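Local coordinates for penicillin binding protein 2X (Streptococcus thermophilus, PDB 5U47) that probably cross-links adjacent glycan strands of septal peptidoglycan as a divisome transpeptidase, and is probably inactivated by beta-lactams that acylate its active-site serine, at residues R470-V476 with D501-S506; G33-R38 with N217-S223; V618-K624 with L643-F649. The protein carries 1 engineered substitution. All coordinates share one frame; numbering follows the deposited sequence.

The three contacts follow one another along the chain and share no helix or strand; their nearest atoms are at least about 19 Å apart. Contacts 1 and 2 are largely buried, whereas contact 3 is partly exposed, near the C-terminal end. Contact 1 sets a helix across the edge strand of the transpeptidase sheet, mainly by packing of M473 and V476 against T503 and its strand neighbours, with few direct polar links. Contacts 2 and 3 both pair parallel strands that run out into loops, and in both a threonine hydroxyl and an asparagine amide supplement the backbone ladder. They differ in aromatic chemistry: contact 2 stacks two tyrosines, while contact 3 sets a leucine over a phenylalanine.

Contact 1. Residues R470-V476 with D501-S506; sequences RNYMISV and DVTVKS. Engineered in segment 501-506: T503 (natural residue Ala). With ACT (acetate ion), chain D.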
loop_
_atom_site.group_PDB
_atom_site.type_symbol
_atom_site.label_atom_id
_atom_site.label_comp_id
_atom_site.label_asym_id
_atom_site.label_seq_id
_atom_site.Cartn_x
_atom_site.Cartn_y
_atom_site.Cartn_z
ATOM N N ARG A 470 18.091 -13.372 13.247
ATOM C CA ARG A 470 16.783 -13.825 13.748
ATOM C C ARG A 470 16.910 -14.563 15.075
ATOM O O ARG A 470 16.086 -14.380 15.966
ATOM C CB ARG A 470 16.048 -14.701 12.734
ATOM C CG ARG A 470 15.535 -13.949 11.496
ATOM C CD ARG A 470 14.512 -14.767 10.711
ATOM N NE ARG A 470 14.977 -16.126 10.415
ATOM C CZ ARG A 470 15.808 -16.466 9.426
ATOM N NH1 ARG A 470 16.323 -15.557 8.589
ATOM N NH2 ARG A 470 16.156 -17.738 9.278
ATOM N N ASN A 471 17.947 -15.381 15.210
ATOM C CA ASN A 471 18.172 -16.094 16.463
ATOM C C ASN A 471 18.517 -15.114 17.605
ATOM O O ASN A 471 17.975 -15.240 18.698
ATOM C CB ASN A 471 19.234 -17.172 16.316
ATOM C CG ASN A 471 19.444 -17.936 17.611
ATOM O OD1 ASN A 471 18.494 -18.476 18.181
ATOM N ND2 ASN A 471 20.676 -17.959 18.097
ATOM N N TYR A 472 19.380 -14.129 17.357
ATOM C CA TYR A 472 19.687 -13.131 18.401
ATOM C C TYR A 472 18.422 -12.377 18.810
ATOM O O TYR A 472 18.248 -12.032 19.977
ATOM C CB TYR A 472 20.783 -12.140 17.968
ATOM C CG TYR A 472 22.157 -12.763 17.826
ATOM C CD1 TYR A 472 22.776 -13.367 18.911
ATOM C CD2 TYR A 472 22.860 -12.705 16.628
ATOM C CE1 TYR A 472 24.041 -13.937 18.801
ATOM C CE2 TYR A 472 24.115 -13.272 16.510
ATOM C CZ TYR A 472 24.698 -13.882 17.601
ATOM O OH TYR A 472 25.945 -14.438 17.487
ATOM N N MET A 473 17.532 -12.153 17.851
ATOM C CA MET A 473 16.251 -11.463 18.112
ATOM C C MET A 473 15.271 -12.249 19.002
ATOM O O MET A 473 14.332 -11.662 19.547
ATOM C CB MET A 473 15.579 -11.066 16.789
ATOM C CG MET A 473 16.245 -9.893 16.093
ATOM S SD MET A 473 15.657 -9.623 14.403
ATOM C CE MET A 473 14.037 -8.927 14.701
ATOM N N ILE A 474 15.459 -13.560 19.148
ATOM C CA ILE A 474 14.613 -14.342 20.062
ATOM C C ILE A 474 14.857 -13.856 21.500
ATOM O O ILE A 474 13.911 -13.692 22.297
ATOM C CB ILE A 474 14.901 -15.862 19.975
ATOM C CG1 ILE A 474 14.451 -16.429 18.615
ATOM C CG2 ILE A 474 14.224 -16.621 21.118
ATOM C CD1 ILE A 474 14.863 -17.867 18.381
ATOM N N SER A 475 16.126 -13.615 21.821
ATOM C CA SER A 475 16.513 -13.182 23.171
ATOM C C SER A 475 15.946 -11.838 23.577
ATOM O O SER A 475 15.774 -11.579 24.764
ATOM C CB SER A 475 18.036 -13.205 23.354
ATOM O OG SER A 475 18.517 -14.523 23.203
ATOM N N VAL A 476 15.664 -10.972 22.613
ATOM C CA VAL A 476 15.023 -9.704 22.939
ATOM C C VAL A 476 13.745 -10.004 23.734
ATOM O O VAL A 476 13.385 -9.270 24.650
ATOM C CB VAL A 476 14.659 -8.917 21.661
ATOM C CG1 VAL A 476 13.820 -7.696 22.007
ATOM C CG2 VAL A 476 15.919 -8.511 20.913
ATOM N N ASP A 501 8.868 -20.028 18.724
ATOM C CA ASP A 501 9.909 -19.066 19.035
ATOM C C ASP A 501 9.568 -17.868 18.145
ATOM O O ASP A 501 9.219 -18.038 16.966
ATOM C CB ASP A 501 11.299 -19.575 18.660
ATOM C CG ASP A 501 11.820 -20.645 19.600
ATOM O OD1 ASP A 501 11.444 -20.685 20.799
ATOM O OD2 ASP A 501 12.652 -21.438 19.132
ATOM N N VAL A 502 9.676 -16.670 18.700
ATOM C CA VAL A 502 9.333 -15.468 17.967
ATOM C C VAL A 502 10.536 -14.536 17.933
ATOM O O VAL A 502 11.142 -14.232 18.956
ATOM C CB VAL A 502 8.141 -14.728 18.598
ATOM C CG1 VAL A 502 7.621 -13.668 17.643
ATOM C CG2 VAL A 502 7.004 -15.698 18.946
ATOM N N THR A 503 10.857 -14.102 16.736
ATOM C CA THR A 503 11.966 -13.191 16.458
ATOM C C THR A 503 11.413 -11.772 16.592
ATOM O O THR A 503 10.542 -11.355 15.811
ATOM C CB THR A 503 12.497 -13.512 15.042
ATOM O OG1 THR A 503 13.420 -14.603 15.156
ATOM C CG2 THR A 503 13.179 -12.327 14.356
ATOM N N VAL A 504 11.887 -11.026 17.590
ATOM C CA VAL A 504 11.364 -9.692 17.808
ATOM C C VAL A 504 12.436 -8.642 18.068
ATOM O O VAL A 504 13.543 -8.964 18.492
ATOM C CB VAL A 504 10.404 -9.705 19.007
ATOM C CG1 VAL A 504 9.256 -10.680 18.760
ATOM C CG2 VAL A 504 11.150 -10.108 20.284
ATOM N N LYS A 505 12.090 -7.386 17.796
ATOM C CA LYS A 505 12.933 -6.241 18.154
ATOM C C LYS A 505 12.028 -5.056 18.369
ATOM O O LYS A 505 11.202 -4.724 17.518
ATOM C CB LYS A 505 13.984 -5.905 17.100
ATOM C CG LYS A 505 14.936 -4.767 17.533
ATOM C CD LYS A 505 15.800 -5.143 18.745
ATOM C CE LYS A 505 16.648 -3.985 19.237
ATOM N NZ LYS A 505 15.884 -3.040 20.101
ATOM N N SER A 506 12.202 -4.407 19.501
ATOM C CA SER A 506 11.427 -3.256 19.852
ATOM C C SER A 506 12.188 -2.042 19.462
ATOM O O SER A 506 13.410 -2.074 19.249
ATOM C CB SER A 506 11.248 -3.187 21.383
ATOM O OG SER A 506 12.522 -3.150 22.026
HETATM C C ACT D . 17.863 -16.112 26.647
HETATM O O ACT D . 18.344 -15.756 25.553
HETATM O OXT ACT D . 16.693 -16.547 26.740
HETATM C CH3 ACT D . 18.723 -16.025 27.879
HETATM O O HOH W 1 11.184 -14.211 21.592
#
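T503, an engineered residue where the natural protein has alanine, meets the helix with both branches of its side chain. Its OG1 comes within 2.8 Å of R470 O and has a second polar partner in the hydroxyl of S536. The methyl CG2 turns to M473, whose CE lies 3.5 Å from it; CB and SD of the same methionine also touch this methyl. A bend at the thioether (chi3 74°) swings CE along the strand, where it reaches 3.9 Å from K505 CB.

M473 contributes its backbone as well. V504 N donates to M473 O over 3.2 Å at a nearly straight 166°, although the donor sits well above the carbonyl plane. The same carbonyl is pressed towards V504 O, an acceptor-acceptor approach at 3.0 Å that brings no bond of its own.

V476 completes the packing one turn later. Its CG2 is 3.4 Å from V504 O and touches K505 CD, while V476 CB meets V504 CG2 at 4.0 Å. Just before the strand begins, a water donates to both I474 O and V502 O and thus bridges the backbones.

The axes of 470-476 and 503-506 approach to 5.7 Å with 63° between them; these pieces belong to helix 463-478 and to strand 503-510, an outermost strand of the five-stranded antiparallel sheet. K505, whose NZ bonds to S506 O and to S354 OG, is consistent with the lysine of a K(S/T)G motif, as on the strand that borders the active site in penicillin-recognising transpeptidases.

Contact 2. Residues G33-R38 with N217-S223; sequences GTIYDR and NIYTTLS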
loop_
_atom_site.group_PDB
_atom_site.type_symbol
_atom_site.label_atom_id
_atom_site.label_comp_id
_atom_site.label_asym_id
_atom_site.label_seq_id
_atom_site.Cartn_x
_atom_site.Cartn_y
_atom_site.Cartn_z
ATOM N N GLY A 33 -14.078 -0.655 -11.933
ATOM C CA GLY A 33 -13.681 -1.956 -11.473
ATOM C C GLY A 33 -13.895 -2.119 -9.985
ATOM O O GLY A 33 -13.927 -1.144 -9.237
ATOM N N THR A 34 -14.077 -3.368 -9.580
ATOM C CA THR A 34 -14.274 -3.714 -8.192
ATOM C C THR A 34 -12.915 -4.002 -7.584
ATOM O O THR A 34 -12.048 -4.557 -8.255
ATOM C CB THR A 34 -15.170 -4.960 -8.087
ATOM O OG1 THR A 34 -16.467 -4.618 -8.532
ATOM C CG2 THR A 34 -15.274 -5.487 -6.666
ATOM N N ILE A 35 -12.755 -3.633 -6.316
ATOM C CA ILE A 35 -11.551 -3.924 -5.549
ATOM C C ILE A 35 -11.933 -5.030 -4.592
ATOM O O ILE A 35 -12.910 -4.885 -3.810
ATOM C CB ILE A 35 -11.041 -2.699 -4.762
ATOM C CG1 ILE A 35 -10.678 -1.578 -5.739
ATOM C CG2 ILE A 35 -9.813 -3.077 -3.930
ATOM C CD1 ILE A 35 -10.452 -0.229 -5.086
ATOM N N TYR A 36 -11.177 -6.119 -4.655
ATOM C CA TYR A 36 -11.402 -7.304 -3.842
ATOM C C TYR A 36 -10.244 -7.591 -2.896
ATOM O O TYR A 36 -9.131 -7.064 -3.051
ATOM C CB TYR A 36 -11.507 -8.535 -4.754
ATOM C CG TYR A 36 -12.675 -8.595 -5.717
ATOM C CD1 TYR A 36 -13.958 -8.910 -5.272
ATOM C CD2 TYR A 36 -12.490 -8.410 -7.078
ATOM C CE1 TYR A 36 -15.018 -9.021 -6.149
ATOM C CE2 TYR A 36 -13.544 -8.502 -7.970
ATOM C CZ TYR A 36 -14.807 -8.809 -7.498
ATOM O OH TYR A 36 -15.846 -8.886 -8.361
ATOM N N ASP A 37 -10.488 -8.456 -1.928
ATOM C CA ASP A 37 -9.421 -8.959 -1.135
ATOM C C ASP A 37 -8.814 -10.135 -1.975
ATOM O O ASP A 37 -9.252 -10.394 -3.112
ATOM C CB ASP A 37 -9.865 -9.353 0.290
ATOM C CG ASP A 37 -10.343 -10.800 0.404
ATOM O OD1 ASP A 37 -10.863 -11.361 -0.572
ATOM O OD2 ASP A 37 -10.188 -11.355 1.499
ATOM N N ARG A 38 -7.845 -10.840 -1.419
ATOM C CA ARG A 38 -7.128 -11.897 -2.159
ATOM C C ARG A 38 -7.985 -13.096 -2.599
ATOM O O ARG A 38 -7.590 -13.819 -3.517
ATOM C CB ARG A 38 -5.912 -12.373 -1.350
ATOM C CG ARG A 38 -6.272 -13.142 -0.086
ATOM C CD ARG A 38 -5.068 -13.395 0.791
ATOM N NE ARG A 38 -4.082 -14.271 0.151
ATOM C CZ ARG A 38 -2.939 -13.895 -0.431
ATOM N NH1 ARG A 38 -2.526 -12.624 -0.431
ATOM N NH2 ARG A 38 -2.152 -14.832 -0.963
ATOM N N ASN A 217 -10.946 -5.345 -12.719
ATOM C CA ASN A 217 -11.062 -5.594 -11.285
ATOM C C ASN A 217 -9.661 -5.786 -10.678
ATOM O O ASN A 217 -8.738 -6.311 -11.334
ATOM C CB ASN A 217 -11.932 -6.822 -11.015
ATOM C CG ASN A 217 -13.375 -6.632 -11.442
ATOM O OD1 ASN A 217 -13.911 -5.527 -11.457
ATOM N ND2 ASN A 217 -14.005 -7.727 -11.794
ATOM N N ILE A 218 -9.505 -5.354 -9.426
ATOM C CA ILE A 218 -8.230 -5.475 -8.729
ATOM C C ILE A 218 -8.417 -6.323 -7.506
ATOM O O ILE A 218 -9.238 -5.985 -6.660
ATOM C CB ILE A 218 -7.685 -4.090 -8.301
ATOM C CG1 ILE A 218 -7.465 -3.186 -9.514
ATOM C CG2 ILE A 218 -6.392 -4.233 -7.504
ATOM C CD1 ILE A 218 -6.340 -3.610 -10.412
ATOM N N TYR A 219 -7.701 -7.441 -7.448
ATOM C CA TYR A 219 -7.666 -8.289 -6.276
ATOM C C TYR A 219 -6.429 -7.881 -5.502
ATOM O O TYR A 219 -5.316 -8.052 -5.980
ATOM C CB TYR A 219 -7.567 -9.773 -6.645
ATOM C CG TYR A 219 -8.815 -10.314 -7.308
ATOM C CD1 TYR A 219 -9.086 -10.041 -8.640
ATOM C CD2 TYR A 219 -9.713 -11.106 -6.608
ATOM C CE1 TYR A 219 -10.238 -10.534 -9.265
ATOM C CE2 TYR A 219 -10.873 -11.600 -7.225
ATOM C CZ TYR A 219 -11.117 -11.312 -8.550
ATOM O OH TYR A 219 -12.242 -11.792 -9.157
ATOM N N THR A 220 -6.620 -7.313 -4.325
ATOM C CA THR A 220 -5.506 -6.958 -3.490
ATOM C C THR A 220 -4.978 -8.196 -2.784
ATOM O O THR A 220 -5.591 -9.286 -2.832
ATOM C CB THR A 220 -5.881 -5.891 -2.447
ATOM O OG1 THR A 220 -6.822 -6.427 -1.511
ATOM C CG2 THR A 220 -6.449 -4.671 -3.119
ATOM N N THR A 221 -3.831 -8.034 -2.129
ATOM C CA THR A 221 -3.213 -9.117 -1.367
ATOM C C THR A 221 -3.829 -9.268 0.013
ATOM O O THR A 221 -3.534 -10.232 0.727
ATOM C CB THR A 221 -1.699 -8.844 -1.185
ATOM O OG1 THR A 221 -1.528 -7.538 -0.650
ATOM C CG2 THR A 221 -0.995 -8.942 -2.505
ATOM N N LEU A 222 -4.669 -8.310 0.410
ATOM C CA LEU A 222 -5.286 -8.335 1.743
ATOM C C LEU A 222 -6.169 -9.561 1.986
ATOM O O LEU A 222 -6.756 -10.101 1.075
ATOM C CB LEU A 222 -6.143 -7.094 2.001
ATOM C CG LEU A 222 -5.560 -5.685 1.947
ATOM C CD1 LEU A 222 -6.669 -4.694 2.281
ATOM C CD2 LEU A 222 -4.380 -5.483 2.876
ATOM N N SER A 223 -6.181 -10.004 3.238
ATOM C CA SER A 223 -7.045 -11.058 3.719
ATOM C C SER A 223 -8.106 -10.368 4.543
ATOM O O SER A 223 -7.801 -9.864 5.642
ATOM C CB SER A 223 -6.260 -11.999 4.609
ATOM O OG SER A 223 -7.119 -12.889 5.299
#
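Backbone hydrogen bonds zip T34-R38 to I218-L222 in the alternating manner of parallel strands: I218 N to T34 O, Y36 N to I218 O, T220 N to Y36 O. R38 N then reaches L222 O at 2.8 Å, carrying the pairing past the regular strands.

Side-chain groups supplement this ladder. N217 OD1 takes the hydrogen of T34 N at 2.9 Å and 174°, doing the work of a backbone carbonyl. T220 OG1 donates to Y36 O at 2.8 Å in the carbonyl plane, on a lone pair, so two donors of one residue grip that oxygen. R38 NH1 bonds T221 O at 2.8 Å, with the acceptor close to the guanidinium plane; E257 holds NH2 in a salt bridge and T578 O binds NE.

Strands 35-36 and 217-220 are neighbours in a mixed sheet although 178 residues separate the two segments, and strand 438-443 flanks 217-220 on its other edge. The pairing thus brings together parts of the chain far apart in sequence.

Aromatic contact occupies the Y36-Y219 face. With near-identical first torsions (-65° and -68°), the rings lean the same way and form an offset stack, centroids 4.5 Å apart, in which Y36 CD2 lies over the centre of the Y219 ring. N217 CB meets the edge of the Y36 ring, 3.8 Å from CE2.

Apolar contact on the opposite face comes from I35 CG2, 3.8 Å from T220 CG2.

Contact 3. Residues V618-K624 with L643-F649; sequences VLGVGNK and LIMTNEF
L619 lies across the face of the F649 ring, and its side chain can be traced outward from there. CB stands 3.7 Å from the centroid of that ring, only 7° off its normal, a well-centred CH-pi contact. CG, placed beside the backbone N by a chi1 of -56°, passes I644 O at 3.9 Å. Of the two methyls, CD1 meets F649 CE2 at 4.0 Å and also approaches L643 CD1 and M645 CB. CD2 only grazes the ring at CZ. P653 and W658, from the following PASTA range, touch the same leucine.

The backbone of L619 is held just as closely. Its N-H donates to I644 O at 2.7 Å, within a parallel pairing that matches V618 with I644 and L619 with M645. Its carbonyl accepts from both T646 N and T646 OG1. The threonine hydroxyl, having given its proton to L619 O, in turn receives G622 N at 3.1 Å and, weakly, E648 N. V621 N bonds E648 O.

Beyond this, N647 and K624 exchange bonds: K624 N donates to N647 OD1 at 3.2 Å from above the amide carbonyl plane, and N647 N donates to K624 O.

The chemistry therefore changes along the contact of this PASTA domain: ladder bonds and apolar packing join the strands, while past their ends the T646 hydroxyl and the N647 amide supplement scattered backbone bonds between the mostly exposed loop residues.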
loop_
_atom_site.group_PDB
_atom_site.type_symbol
_atom_site.label_atom_id
_atom_site.label_comp_id
_atom_site.label_asym_id
_atom_site.label_seq_id
_atom_site.Cartn_x
_atom_site.Cartn_y
_atom_site.Cartn_z
ATOM N N VAL A 618 15.360 -0.287 -11.993
ATOM C CA VAL A 618 15.788 1.046 -12.398
ATOM C C VAL A 618 17.288 1.124 -12.167
ATOM O O VAL A 618 17.753 0.886 -11.040
ATOM C CB VAL A 618 15.034 2.130 -11.615
ATOM C CG1 VAL A 618 15.565 3.527 -11.917
ATOM C CG2 VAL A 618 13.542 2.059 -11.947
ATOM N N LEU A 619 18.040 1.408 -13.238
ATOM C CA LEU A 619 19.494 1.492 -13.160
ATOM C C LEU A 619 19.949 2.937 -13.070
ATOM O O LEU A 619 19.741 3.731 -14.008
ATOM C CB LEU A 619 20.152 0.846 -14.380
ATOM C CG LEU A 619 19.794 -0.611 -14.672
ATOM C CD1 LEU A 619 20.392 -1.045 -15.992
ATOM C CD2 LEU A 619 20.257 -1.526 -13.548
ATOM N N GLY A 620 20.575 3.284 -11.950
ATOM C CA GLY A 620 21.096 4.632 -11.789
ATOM C C GLY A 620 20.156 5.594 -11.090
ATOM O O GLY A 620 19.113 5.204 -10.595
ATOM N N VAL A 621 20.535 6.871 -11.099
ATOM C CA VAL A 621 19.829 7.913 -10.355
ATOM C C VAL A 621 19.312 9.087 -11.167
ATOM O O VAL A 621 18.812 10.038 -10.592
ATOM C CB VAL A 621 20.754 8.471 -9.252
ATOM C CG1 VAL A 621 21.095 7.368 -8.265
ATOM C CG2 VAL A 621 22.034 9.069 -9.843
ATOM N N GLY A 622 19.453 9.031 -12.493
ATOM C CA GLY A 622 18.985 10.116 -13.358
ATOM C C GLY A 622 17.470 10.248 -13.390
ATOM O O GLY A 622 16.743 9.280 -13.117
ATOM N N ASN A 623 16.995 11.447 -13.731
ATOM C CA ASN A 623 15.562 11.711 -13.807
ATOM C C ASN A 623 14.929 11.432 -15.187
ATOM O O ASN A 623 13.774 11.766 -15.401
ATOM C CB ASN A 623 15.223 13.133 -13.334
ATOM C CG ASN A 623 15.835 14.211 -14.195
ATOM O OD1 ASN A 623 16.511 13.935 -15.177
ATOM N ND2 ASN A 623 15.588 15.457 -13.830
ATOM N N LYS A 624 15.663 10.797 -16.095
ATOM C CA LYS A 624 15.122 10.491 -17.423
ATOM C C LYS A 624 15.435 9.065 -17.807
ATOM O O LYS A 624 16.531 8.574 -17.530
ATOM C CB LYS A 624 15.755 11.367 -18.514
ATOM C CG LYS A 624 15.691 12.877 -18.327
ATOM C CD LYS A 624 14.276 13.415 -18.354
ATOM C CE LYS A 624 14.280 14.936 -18.227
ATOM N NZ LYS A 624 12.909 15.480 -18.017
ATOM N N LEU A 643 14.734 -4.028 -17.528
ATOM C CA LEU A 643 15.686 -3.000 -17.110
ATOM C C LEU A 643 15.288 -1.640 -17.664
ATOM O O LEU A 643 14.922 -1.534 -18.831
ATOM C CB LEU A 643 17.073 -3.297 -17.625
ATOM C CG LEU A 643 17.752 -4.601 -17.249
ATOM C CD1 LEU A 643 19.114 -4.639 -17.931
ATOM C CD2 LEU A 643 17.874 -4.733 -15.737
ATOM N N ILE A 644 15.367 -0.620 -16.819
ATOM C CA ILE A 644 15.129 0.773 -17.194
ATOM C C ILE A 644 16.439 1.469 -16.852
ATOM O O ILE A 644 16.776 1.626 -15.669
ATOM C CB ILE A 644 13.966 1.407 -16.406
ATOM C CG1 ILE A 644 12.643 0.711 -16.722
ATOM C CG2 ILE A 644 13.828 2.895 -16.720
ATOM C CD1 ILE A 644 11.508 1.153 -15.810
ATOM N N MET A 645 17.207 1.849 -17.872
ATOM C CA MET A 645 18.471 2.550 -17.624
ATOM C C MET A 645 18.223 4.042 -17.653
ATOM O O MET A 645 17.768 4.568 -18.656
ATOM C CB MET A 645 19.535 2.199 -18.651
ATOM C CG MET A 645 20.942 2.680 -18.266
ATOM S SD MET A 645 22.140 2.296 -19.554
ATOM C CE MET A 645 21.759 3.563 -20.756
ATOM N N THR A 646 18.538 4.721 -16.555
ATOM C CA THR A 646 18.331 6.161 -16.488
ATOM C C THR A 646 19.509 6.859 -17.138
ATOM O O THR A 646 20.502 6.217 -17.496
ATOM C CB THR A 646 18.220 6.671 -15.045
ATOM O OG1 THR A 646 19.501 6.581 -14.405
ATOM C CG2 THR A 646 17.182 5.874 -14.277
ATOM N N ASN A 647 19.410 8.180 -17.248
ATOM C CA ASN A 647 20.479 8.964 -17.859
ATOM C C ASN A 647 21.680 9.226 -16.932
ATOM O O ASN A 647 22.624 9.874 -17.346
ATOM C CB ASN A 647 19.954 10.278 -18.460
ATOM C CG ASN A 647 19.388 11.223 -17.429
ATOM O OD1 ASN A 647 18.852 10.810 -16.398
ATOM N ND2 ASN A 647 19.454 12.503 -17.730
ATOM N N GLU A 648 21.647 8.740 -15.691
ATOM C CA GLU A 648 22.805 8.880 -14.792
ATOM C C GLU A 648 23.043 7.548 -14.092
ATOM O O GLU A 648 22.465 7.264 -13.043
ATOM C CB GLU A 648 22.626 10.014 -13.794
ATOM C CG GLU A 648 23.869 10.217 -12.943
ATOM C CD GLU A 648 23.781 11.408 -12.017
ATOM O OE1 GLU A 648 22.706 12.046 -11.958
ATOM O OE2 GLU A 648 24.794 11.694 -11.340
ATOM N N PHE A 649 23.926 6.753 -14.682
ATOM C CA PHE A 649 24.190 5.386 -14.231
ATOM C C PHE A 649 25.692 5.125 -14.292
ATOM O O PHE A 649 26.249 4.930 -15.374
ATOM C CB PHE A 649 23.370 4.421 -15.116
ATOM C CG PHE A 649 23.603 2.954 -14.840
ATOM C CD1 PHE A 649 23.579 2.456 -13.545
ATOM C CD2 PHE A 649 23.771 2.065 -15.891
ATOM C CE1 PHE A 649 23.770 1.104 -13.297
ATOM C CE2 PHE A 649 23.954 0.708 -15.651
ATOM C CZ PHE A 649 23.954 0.226 -14.352
#